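Local coordinates for protein SAM-dependent methyltransferase (Pyrococcus horikoshii, PDB 1WZN) that probably transfers a methyl group from S-adenosyl-L-methionine to an acceptor not yet identified, using a Rossmann-like methyltransferase fold, at residues K126-V131 with E220-K225; V140-F145 with R242-G247. All blocks are in the same frame, centred on the assembly; numbering follows the deposited sequence.

The two contacts illustrate how a class I methyltransferase fold builds its sheet and covers one face of it. Interaction 2 lies within the sheet, pairing strands 139-146 and 242-248; interaction 1 joins helix 121-134 to the loop leading into strand 225-230, the sheet's edge strand within the chain. Their centres are 12 Å apart and they share one apolar layer: Phe128 CE1 lies 3.5 Å from Phe141 CE2, Val131 CG1 is 3.6 Å from Phe141 CD1, and Phe223 CG rests 3.7 Å from Gly247 CA. The bound S-adenosyl-L-homocysteine is nearer interaction 2, about 6 Å from the Asp144 side chain against about 11 Å from that of Val131.

Interaction 1. Residues K126-V131 with E220-K225; sequences KLFSKV and EKYFEK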
loop_
_atom_site.group_PDB
_atom_site.type_symbol
_atom_site.label_atom_id
_atom_site.label_comp_id
_atom_site.label_asym_id
_atom_site.label_seq_id
_atom_site.Cartn_x
_atom_site.Cartn_y
_atom_site.Cartn_z
ATOM N N LYS A 126 30.356 22.918 -11.690
ATOM C CA LYS A 126 31.763 23.120 -11.362
ATOM C C LYS A 126 32.527 21.817 -11.567
ATOM O O LYS A 126 33.647 21.815 -12.077
ATOM C CB LYS A 126 31.919 23.581 -9.912
ATOM C CG LYS A 126 33.371 23.817 -9.503
ATOM C CD LYS A 126 33.487 24.352 -8.082
ATOM C CE LYS A 126 34.930 24.709 -7.749
ATOM N NZ LYS A 126 35.079 25.244 -6.360
ATOM N N LEU A 127 31.915 20.714 -11.151
ATOM C CA LEU A 127 32.528 19.396 -11.303
ATOM C C LEU A 127 32.754 19.056 -12.774
ATOM O O LEU A 127 33.852 18.663 -13.165
ATOM C CB LEU A 127 31.638 18.315 -10.672
ATOM C CG LEU A 127 32.098 16.862 -10.879
ATOM C CD1 LEU A 127 33.471 16.658 -10.244
ATOM C CD2 LEU A 127 31.080 15.908 -10.263
ATOM N N PHE A 128 31.708 19.191 -13.583
ATOM C CA PHE A 128 31.804 18.883 -15.004
ATOM C C PHE A 128 32.864 19.749 -15.673
ATOM O O PHE A 128 33.571 19.294 -16.572
ATOM C CB PHE A 128 30.458 19.097 -15.711
ATOM C CG PHE A 128 29.380 18.114 -15.312
ATOM C CD1 PHE A 128 29.696 16.897 -14.722
ATOM C CD2 PHE A 128 28.043 18.401 -15.567
ATOM C CE1 PHE A 128 28.696 15.977 -14.392
ATOM C CE2 PHE A 128 27.041 17.492 -15.244
ATOM C CZ PHE A 128 27.367 16.279 -14.655
ATOM N N SER A 129 32.961 21.002 -15.242
ATOM C CA SER A 129 33.946 21.918 -15.806
ATOM C C SER A 129 35.363 21.430 -15.487
ATOM O O SER A 129 36.238 21.435 -16.357
ATOM C CB SER A 129 33.747 23.324 -15.240
ATOM O OG SER A 129 34.595 24.245 -15.902
ATOM N N LYS A 130 35.584 21.014 -14.242
ATOM C CA LYS A 130 36.894 20.518 -13.823
ATOM C C LYS A 130 37.235 19.199 -14.517
ATOM O O LYS A 130 38.399 18.939 -14.832
ATOM C CB LYS A 130 36.942 20.319 -12.303
ATOM C CG LYS A 130 36.623 21.560 -11.485
ATOM C CD LYS A 130 37.690 22.624 -11.646
ATOM C CE LYS A 130 38.007 23.296 -10.318
ATOM N NZ LYS A 130 39.434 23.708 -10.241
ATOM N N VAL A 131 36.223 18.367 -14.744
ATOM C CA VAL A 131 36.420 17.084 -15.412
ATOM C C VAL A 131 36.842 17.323 -16.862
ATOM O O VAL A 131 37.774 16.689 -17.362
ATOM C CB VAL A 131 35.125 16.222 -15.381
ATOM C CG1 VAL A 131 35.254 15.046 -16.335
ATOM C CG2 VAL A 131 34.879 15.713 -13.957
ATOM N N GLU A 220 26.211 18.900 -21.413
ATOM C CA GLU A 220 26.457 19.350 -22.784
ATOM C C GLU A 220 27.171 20.694 -22.822
ATOM O O GLU A 220 27.740 21.077 -23.839
ATOM C CB GLU A 220 25.145 19.439 -23.573
ATOM C CG GLU A 220 24.452 18.098 -23.758
ATOM C CD GLU A 220 23.209 18.186 -24.627
ATOM O OE1 GLU A 220 22.463 19.183 -24.499
ATOM O OE2 GLU A 220 22.974 17.251 -25.423
ATOM N N LYS A 221 27.144 21.405 -21.704
ATOM C CA LYS A 221 27.792 22.702 -21.618
ATOM C C LYS A 221 29.314 22.558 -21.485
ATOM O O LYS A 221 30.046 23.531 -21.660
ATOM C CB LYS A 221 27.245 23.465 -20.409
ATOM C CG LYS A 221 25.715 23.533 -20.338
ATOM C CD LYS A 221 25.252 24.255 -19.074
ATOM C CE LYS A 221 23.736 24.429 -19.045
ATOM N NZ LYS A 221 23.235 25.226 -20.206
ATOM N N TYR A 222 29.788 21.345 -21.204
ATOM C CA TYR A 222 31.220 21.119 -20.992
ATOM C C TYR A 222 31.891 20.062 -21.866
ATOM O O TYR A 222 33.118 19.986 -21.918
ATOM C CB TYR A 222 31.445 20.778 -19.517
ATOM C CG TYR A 222 30.915 21.842 -18.589
ATOM C CD1 TYR A 222 31.610 23.034 -18.398
ATOM C CD2 TYR A 222 29.681 21.687 -17.948
ATOM C CE1 TYR A 222 31.095 24.044 -17.601
ATOM C CE2 TYR A 222 29.156 22.696 -17.144
ATOM C CZ TYR A 222 29.868 23.871 -16.976
ATOM O OH TYR A 222 29.362 24.879 -16.188
ATOM N N PHE A 223 31.093 19.240 -22.537
ATOM C CA PHE A 223 31.621 18.197 -23.411
ATOM C C PHE A 223 31.029 18.397 -24.796
ATOM O O PHE A 223 29.879 18.823 -24.923
ATOM C CB PHE A 223 31.224 16.820 -22.881
ATOM C CG PHE A 223 31.664 16.573 -21.472
ATOM C CD1 PHE A 223 32.948 16.110 -21.203
ATOM C CD2 PHE A 223 30.805 16.837 -20.407
ATOM C CE1 PHE A 223 33.374 15.914 -19.893
ATOM C CE2 PHE A 223 31.224 16.645 -19.085
ATOM C CZ PHE A 223 32.510 16.183 -18.831
ATOM N N GLU A 224 31.797 18.084 -25.832
ATOM C CA GLU A 224 31.291 18.251 -27.187
ATOM C C GLU A 224 30.045 17.414 -27.409
ATOM O O GLU A 224 29.075 17.872 -28.014
ATOM C CB GLU A 224 32.331 17.847 -28.223
ATOM C CG GLU A 224 31.856 18.142 -29.635
ATOM C CD GLU A 224 32.859 17.751 -30.685
ATOM O OE1 GLU A 224 33.204 16.553 -30.756
ATOM O OE2 GLU A 224 33.299 18.644 -31.440
ATOM N N LYS A 225 30.079 16.178 -26.926
ATOM C CA LYS A 225 28.941 15.288 -27.074
ATOM C C LYS A 225 28.647 14.558 -25.776
ATOM O O LYS A 225 29.560 14.147 -25.056
ATOM C CB LYS A 225 29.197 14.274 -28.187
ATOM C CG LYS A 225 28.004 13.376 -28.457
ATOM C CD LYS A 225 28.139 12.623 -29.763
ATOM C CE LYS A 225 26.845 11.896 -30.083
ATOM N NZ LYS A 225 25.682 12.831 -30.076
#
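Tyr222 lays one face of its ring against the helix backbone at Phe128 and Ser129, an example of an aromatic side chain packing on a helix. Ser129 N stands over that face toward its rim, with CB of Ser129 3.6 Å from Tyr222 CE1. On the other flank of the ring, Tyr222 CD2 comes to 3.5 Å from Phe128 CB, the tightest approach of the contact. The opposite face of the tyrosine is covered by CB of its neighbour Lys221.

Phe223 continues the contact toward Val131, about one turn along the helix. Its CZ meets Val131 CG1 at 3.9 Å, the methyl lying at the ring's edge and in its plane, while Phe223 CE2 is 4.2 Å from Phe128 CB. Phe128 meets both aromatics near its backbone, through CB and, for Phe223, also its carbonyl O; its CG is anti to the carbonyl carbon (chi1 -68°), which leads the ring away from the loop and onto Val215, Leu218 and Ala219 of helix 212-219.

Further out, Val131 also packs on Val109 of strand 106-111, and Arg125 of the same helix touches Tyr222. Just beyond Phe223, Glu224 and Lys225 form a classic beta bulge opposite Ile248, where strand 225-230 begins. The two segments are thus joined by van der Waals packing, without a hydrogen bond or salt bridge between them, aromatic rings being fitted against a helix whose backbone is already internally hydrogen-bonded.

Interaction 2. Residues V140-F145 with R242-G247; sequences VFITDF and RYWIVG
Asp144 and Trp244 are paired as non-hydrogen-bonded residues of antiparallel strands, their side chains side by side on one face of the sheet. Asp144 CB sits 3.4 Å from the centroid of the six-membered ring of Trp244, almost squarely over the face, a CH-pi contact. Its carboxylate is turned 26° from the indole plane. With chi1 at 64°, CG lies between the backbone N and the carbonyl carbon, which lets OD2 reach Arg242 NH1 at 3.2 Å, a long, bent hydrogen bond within a salt bridge. The donor comes from above the carboxylate plane, although OD2 lies close to the guanidinium plane; the carboxylate and guanidinium planes are 83° apart. Asp144 OD1 accepts from Phe113 N, and Arg242 NH2 pairs with Glu26. Along the same face Ile142 CG2 meets the edge of the indole, 3.5 Å from Trp244 CE3.

On the other face, the Phe145 ring takes Tyr243 CB over one side, 4.2 Å from its centroid, while Ile245 CG1 lies at its edge, 3.3 Å from Phe145 CE2. The Phe145 and Tyr243 rings meet obliquely.

Six backbone hydrogen bonds, two in each of the pairs Phe141-Gly247, Thr143-Ile245 and Phe145-Tyr243, fix the register. Replacing Asp144 by an alanine is likely to leave Arg242 without this carboxylate and the Phe113 amide without its acceptor. The carboxylate, buried beside the indole and close to the cofactor pocket, is probably steadied by Arg242 and by the Phe113 amide, the arginine being shared with Glu26.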
loop_
_atom_site.group_PDB
_atom_site.type_symbol
_atom_site.label_atom_id
_atom_site.label_comp_id
_atom_site.label_asym_id
_atom_site.label_seq_id
_atom_site.Cartn_x
_atom_site.Cartn_y
_atom_site.Cartn_z
ATOM N N VAL A 140 36.938 10.513 -22.328
ATOM C CA VAL A 140 35.556 10.423 -21.863
ATOM C C VAL A 140 35.332 10.499 -20.357
ATOM O O VAL A 140 36.180 10.092 -19.559
ATOM C CB VAL A 140 34.879 9.114 -22.363
ATOM C CG1 VAL A 140 34.865 9.079 -23.886
ATOM C CG2 VAL A 140 35.613 7.886 -21.815
ATOM N N PHE A 141 34.171 11.035 -19.984
ATOM C CA PHE A 141 33.750 11.127 -18.586
ATOM C C PHE A 141 32.562 10.169 -18.501
ATOM O O PHE A 141 31.673 10.203 -19.360
ATOM C CB PHE A 141 33.301 12.554 -18.234
ATOM C CG PHE A 141 32.566 12.653 -16.918
ATOM C CD1 PHE A 141 33.156 12.211 -15.736
ATOM C CD2 PHE A 141 31.280 13.183 -16.867
ATOM C CE1 PHE A 141 32.474 12.298 -14.517
ATOM C CE2 PHE A 141 30.589 13.274 -15.653
ATOM C CZ PHE A 141 31.185 12.832 -14.481
ATOM N N ILE A 142 32.563 9.300 -17.491
ATOM C CA ILE A 142 31.491 8.317 -17.308
ATOM C C ILE A 142 31.009 8.338 -15.861
ATOM O O ILE A 142 31.811 8.246 -14.932
ATOM C CB ILE A 142 31.990 6.876 -17.615
ATOM C CG1 ILE A 142 32.523 6.785 -19.046
ATOM C CG2 ILE A 142 30.858 5.870 -17.428
ATOM C CD1 ILE A 142 33.290 5.495 -19.323
ATOM N N THR A 143 29.701 8.462 -15.662
ATOM C CA THR A 143 29.163 8.463 -14.307
ATOM C C THR A 143 27.763 7.862 -14.326
ATOM O O THR A 143 27.010 8.078 -15.271
ATOM C CB THR A 143 29.122 9.899 -13.712
ATOM O OG1 THR A 143 28.905 9.820 -12.299
ATOM C CG2 THR A 143 28.008 10.731 -14.351
ATOM N N ASP A 144 27.424 7.101 -13.288
ATOM C CA ASP A 144 26.111 6.468 -13.211
ATOM C C ASP A 144 25.284 6.976 -12.041
ATOM O O ASP A 144 25.817 7.340 -10.997
ATOM C CB ASP A 144 26.253 4.942 -13.089
ATOM C CG ASP A 144 26.944 4.519 -11.802
ATOM O OD1 ASP A 144 28.114 4.899 -11.607
ATOM O OD2 ASP A 144 26.320 3.808 -10.978
ATOM N N PHE A 145 23.970 6.995 -12.220
ATOM C CA PHE A 145 23.077 7.432 -11.159
ATOM C C PHE A 145 21.738 6.735 -11.349
ATOM O O PHE A 145 21.400 6.309 -12.454
ATOM C CB PHE A 145 22.944 8.962 -11.150
ATOM C CG PHE A 145 22.452 9.542 -12.437
ATOM C CD1 PHE A 145 21.146 10.005 -12.550
ATOM C CD2 PHE A 145 23.294 9.633 -13.537
ATOM C CE1 PHE A 145 20.687 10.553 -13.745
ATOM C CE2 PHE A 145 22.846 10.176 -14.732
ATOM C CZ PHE A 145 21.538 10.638 -14.837
ATOM N N ARG A 242 18.581 2.603 -14.127
ATOM C CA ARG A 242 19.881 3.139 -13.734
ATOM C C ARG A 242 20.446 3.770 -14.998
ATOM O O ARG A 242 20.383 3.184 -16.076
ATOM C CB ARG A 242 20.822 2.059 -13.198
ATOM C CG ARG A 242 22.160 2.643 -12.724
ATOM C CD ARG A 242 22.808 1.781 -11.653
ATOM N NE ARG A 242 23.193 0.467 -12.154
ATOM C CZ ARG A 242 24.437 0.121 -12.469
ATOM N NH1 ARG A 242 25.427 0.995 -12.332
ATOM N NH2 ARG A 242 24.691 -1.103 -12.914
ATOM N N TYR A 243 20.983 4.974 -14.868
ATOM C CA TYR A 243 21.488 5.683 -16.030
ATOM C C TYR A 243 22.976 5.949 -16.007
ATOM O O TYR A 243 23.599 5.996 -14.946
ATOM C CB TYR A 243 20.745 7.011 -16.159
ATOM C CG TYR A 243 19.258 6.836 -15.978
ATOM C CD1 TYR A 243 18.515 6.104 -16.895
ATOM C CD2 TYR A 243 18.615 7.325 -14.842
ATOM C CE1 TYR A 243 17.159 5.845 -16.687
ATOM C CE2 TYR A 243 17.257 7.074 -14.620
ATOM C CZ TYR A 243 16.541 6.329 -15.547
ATOM O OH TYR A 243 15.217 6.032 -15.317
ATOM N N TRP A 244 23.528 6.117 -17.200
ATOM C CA TRP A 244 24.936 6.428 -17.366
ATOM C C TRP A 244 25.035 7.639 -18.266
ATOM O O TRP A 244 24.419 7.675 -19.331
ATOM C CB TRP A 244 25.687 5.278 -18.029
ATOM C CG TRP A 244 25.733 4.044 -17.217
ATOM C CD1 TRP A 244 24.755 3.098 -17.102
ATOM C CD2 TRP A 244 26.810 3.618 -16.384
ATOM N NE1 TRP A 244 25.162 2.103 -16.244
ATOM C CE2 TRP A 244 26.420 2.398 -15.788
ATOM C CE3 TRP A 244 28.069 4.149 -16.077
ATOM C CZ2 TRP A 244 27.245 1.698 -14.904
ATOM C CZ3 TRP A 244 28.890 3.452 -15.195
ATOM C CH2 TRP A 244 28.472 2.240 -14.621
ATOM N N ILE A 245 25.785 8.640 -17.823
ATOM C CA ILE A 245 26.010 9.825 -18.627
ATOM C C ILE A 245 27.449 9.695 -19.115
ATOM O O ILE A 245 28.358 9.443 -18.324
ATOM C CB ILE A 245 25.868 11.122 -17.806
ATOM C CG1 ILE A 245 24.409 11.312 -17.375
ATOM C CG2 ILE A 245 26.331 12.313 -18.634
ATOM C CD1 ILE A 245 23.438 11.479 -18.524
ATOM N N VAL A 246 27.641 9.829 -20.419
ATOM C CA VAL A 246 28.968 9.736 -21.003
ATOM C C VAL A 246 29.274 11.039 -21.719
ATOM O O VAL A 246 28.567 11.431 -22.650
ATOM C CB VAL A 246 29.059 8.566 -22.007
ATOM C CG1 VAL A 246 30.430 8.563 -22.688
ATOM C CG2 VAL A 246 28.808 7.249 -21.286
ATOM N N GLY A 247 30.313 11.722 -21.257
ATOM C CA GLY A 247 30.706 12.974 -21.874
ATOM C C GLY A 247 31.959 12.738 -22.692
ATOM O O GLY A 247 32.931 12.174 -22.186
#